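Local coordinates for protein major extracellular endoglucanase (Xanthomonas campestris pv. campestris, PDB 4TUF) that hydrolyses internal beta-1,4-glucosidic linkages in cellulose, lichenin and cereal beta-D-glucans, here represented by its family 5 catalytic domain, at residues Ala162-Gly167 with Thr171-Ala176. Sequence-based numbering, arbitrary orientation.
With 2HP (dihydrogenphosphate ion), chain H.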
loop_
_atom_site.group_PDB
_atom_site.type_symbol
_atom_site.label_atom_id
_atom_site.label_comp_id
_atom_site.label_asym_id
_atom_site.label_seq_id
_atom_site.Cartn_x
_atom_site.Cartn_y
_atom_site.Cartn_z
ATOM N N ALA A 162 17.485 -5.726 4.198
ATOM C CA ALA A 162 16.682 -5.242 5.316
ATOM C C ALA A 162 16.561 -6.303 6.398
ATOM O O ALA A 162 16.306 -7.471 6.109
ATOM C CB ALA A 162 15.299 -4.815 4.832
ATOM N N THR A 163 16.771 -5.903 7.644
ATOM C CA THR A 163 16.590 -6.822 8.760
ATOM C C THR A 163 15.699 -6.189 9.827
ATOM O O THR A 163 15.183 -5.087 9.649
ATOM C CB THR A 163 17.932 -7.234 9.387
ATOM O OG1 THR A 163 18.623 -6.069 9.857
ATOM C CG2 THR A 163 18.806 -7.965 8.365
ATOM N N TRP A 164 15.525 -6.898 10.935
ATOM C CA TRP A 164 14.615 -6.473 11.987
ATOM C C TRP A 164 15.099 -7.038 13.320
ATOM O O TRP A 164 15.090 -8.251 13.527
ATOM C CB TRP A 164 13.196 -6.944 11.667
ATOM C CG TRP A 164 12.115 -6.475 12.602
ATOM C CD1 TRP A 164 12.135 -6.494 13.965
ATOM C CD2 TRP A 164 10.831 -5.965 12.231
ATOM N NE1 TRP A 164 10.952 -6.008 14.466
ATOM C CE2 TRP A 164 10.134 -5.677 13.422
ATOM C CE3 TRP A 164 10.205 -5.715 11.008
ATOM C CZ2 TRP A 164 8.848 -5.149 13.424
ATOM C CZ3 TRP A 164 8.928 -5.193 11.012
ATOM C CH2 TRP A 164 8.265 -4.912 12.210
ATOM N N GLY A 165 15.546 -6.151 14.205
ATOM C CA GLY A 165 15.939 -6.519 15.552
ATOM C C GLY A 165 17.237 -7.291 15.695
ATOM O O GLY A 165 17.377 -8.100 16.614
ATOM N N THR A 166 18.193 -7.040 14.805
ATOM C CA THR A 166 19.475 -7.745 14.846
ATOM C C THR A 166 20.573 -6.931 15.524
ATOM O O THR A 166 21.682 -7.424 15.726
ATOM C CB THR A 166 19.962 -8.112 13.434
ATOM O OG1 THR A 166 20.236 -6.912 12.700
ATOM C CG2 THR A 166 18.911 -8.924 12.702
ATOM N N GLY A 167 20.267 -5.684 15.868
ATOM C CA GLY A 167 21.254 -4.806 16.472
ATOM C C GLY A 167 22.149 -4.137 15.443
ATOM O O GLY A 167 23.104 -3.442 15.797
ATOM N N THR A 171 20.837 -1.835 8.696
ATOM C CA THR A 171 19.875 -2.689 8.008
ATOM C C THR A 171 18.565 -2.919 8.767
ATOM O O THR A 171 17.612 -3.451 8.199
ATOM C CB THR A 171 20.489 -4.071 7.702
ATOM O OG1 THR A 171 20.898 -4.697 8.924
ATOM C CG2 THR A 171 21.688 -3.938 6.780
ATOM N N ASP A 172 18.511 -2.533 10.037
ATOM C CA ASP A 172 17.323 -2.799 10.848
ATOM C C ASP A 172 16.149 -1.892 10.479
ATOM O O ASP A 172 16.085 -0.734 10.888
ATOM C CB ASP A 172 17.639 -2.654 12.339
ATOM C CG ASP A 172 18.254 -3.914 12.934
ATOM O OD1 ASP A 172 18.247 -4.968 12.256
ATOM O OD2 ASP A 172 18.736 -3.852 14.087
ATOM N N TRP A 173 15.212 -2.444 9.718
ATOM C CA TRP A 173 14.022 -1.718 9.291
ATOM C C TRP A 173 13.163 -1.250 10.460
ATOM O O TRP A 173 12.544 -0.185 10.391
ATOM C CB TRP A 173 13.188 -2.590 8.352
ATOM C CG TRP A 173 11.806 -2.071 8.099
ATOM C CD1 TRP A 173 10.637 -2.749 8.271
ATOM C CD2 TRP A 173 11.446 -0.763 7.629
ATOM N NE1 TRP A 173 9.569 -1.950 7.940
ATOM C CE2 TRP A 173 10.037 -0.725 7.544
ATOM C CE3 TRP A 173 12.174 0.378 7.276
ATOM C CZ2 TRP A 173 9.341 0.411 7.126
ATOM C CZ3 TRP A 173 11.481 1.510 6.858
ATOM C CH2 TRP A 173 10.080 1.515 6.790
ATOM N N ASN A 174 13.120 -2.037 11.532
ATOM C CA ASN A 174 12.286 -1.689 12.683
ATOM C C ASN A 174 12.674 -0.344 13.290
ATOM O O ASN A 174 11.814 0.475 13.604
ATOM C CB ASN A 174 12.353 -2.780 13.753
ATOM C CG ASN A 174 13.768 -3.118 14.151
ATOM O OD1 ASN A 174 14.625 -3.342 13.294
ATOM N ND2 ASN A 174 14.029 -3.151 15.458
ATOM N N LYS A 175 13.972 -0.110 13.436
ATOM C CA LYS A 175 14.445 1.136 14.018
ATOM C C LYS A 175 14.242 2.311 13.066
ATOM O O LYS A 175 13.916 3.421 13.495
ATOM C CB LYS A 175 15.916 1.013 14.402
ATOM C CG LYS A 175 16.197 -0.164 15.316
ATOM C CD LYS A 175 15.336 -0.123 16.570
ATOM C CE LYS A 175 15.828 0.913 17.558
ATOM N NZ LYS A 175 15.126 0.770 18.863
ATOM N N ALA A 176 14.435 2.066 11.774
ATOM C CA ALA A 176 14.221 3.103 10.775
ATOM C C ALA A 176 12.748 3.504 10.727
ATOM O O ALA A 176 12.423 4.664 10.479
ATOM C CB ALA A 176 14.692 2.639 9.422
HETATM P P 2HP H . 19.984 -0.896 16.435
HETATM O O1 2HP H . 19.871 0.614 16.463
HETATM O O2 2HP H . 19.091 -1.506 17.498
HETATM O O3 2HP H . 19.556 -1.412 15.083
HETATM O O4 2HP H . 21.427 -1.279 16.684
#
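The carboxylate of D172 reaches into the loop T163-G167, where it accepts hydrogen bonds from T163 and T166. On its anti side OD1 takes the hydroxyl OG1 of T163 at 2.7 Å, and on its syn side both OG1 of T166, at 2.8 Å, and the T166 amide, so three donors meet this one oxygen from its two sides, which probably limits rotation of the carboxylate. The other oxygen, OD2, receives a weak bond from the amide N of G167 and lies 2.8 Å from O3 of a bound dihydrogenphosphate ion, whose pocket is completed by N168, A169 and K175. T163 extends the network: its OG1, placed between backbone N and carbonyl carbon (chi1 59°), also accepts from OG1 of T171, a hydroxyl bonded in turn to N168. G165 N reaches OD1 of N174 at 3.1 Å, coming from above the amide's carbonyl plane.

Backbone bonds form a single beta bridge between T163 and D172. T163 N donates to T171 O at 2.7 Å, and W173 N returns a bond to T163 O, which D172 CA also approaches.

Among the apolar contacts, N174 CB sits over one face of the W164 indole, 3.5 Å from the five-membered ring centroid, a CH-pi contact, while the W173 ring meets W164 obliquely, with planes at 74°. The indole nitrogens of W164 and W173 are held by the carbonyl oxygens of T222 and E196.

D172 holds the N-cap position, but its carboxylate is turned to the loop and makes no capping bond. The contact joins the loop after strand 149-153 of the TIM barrel to the start of helix 173-187, which leads on to strand 192-195.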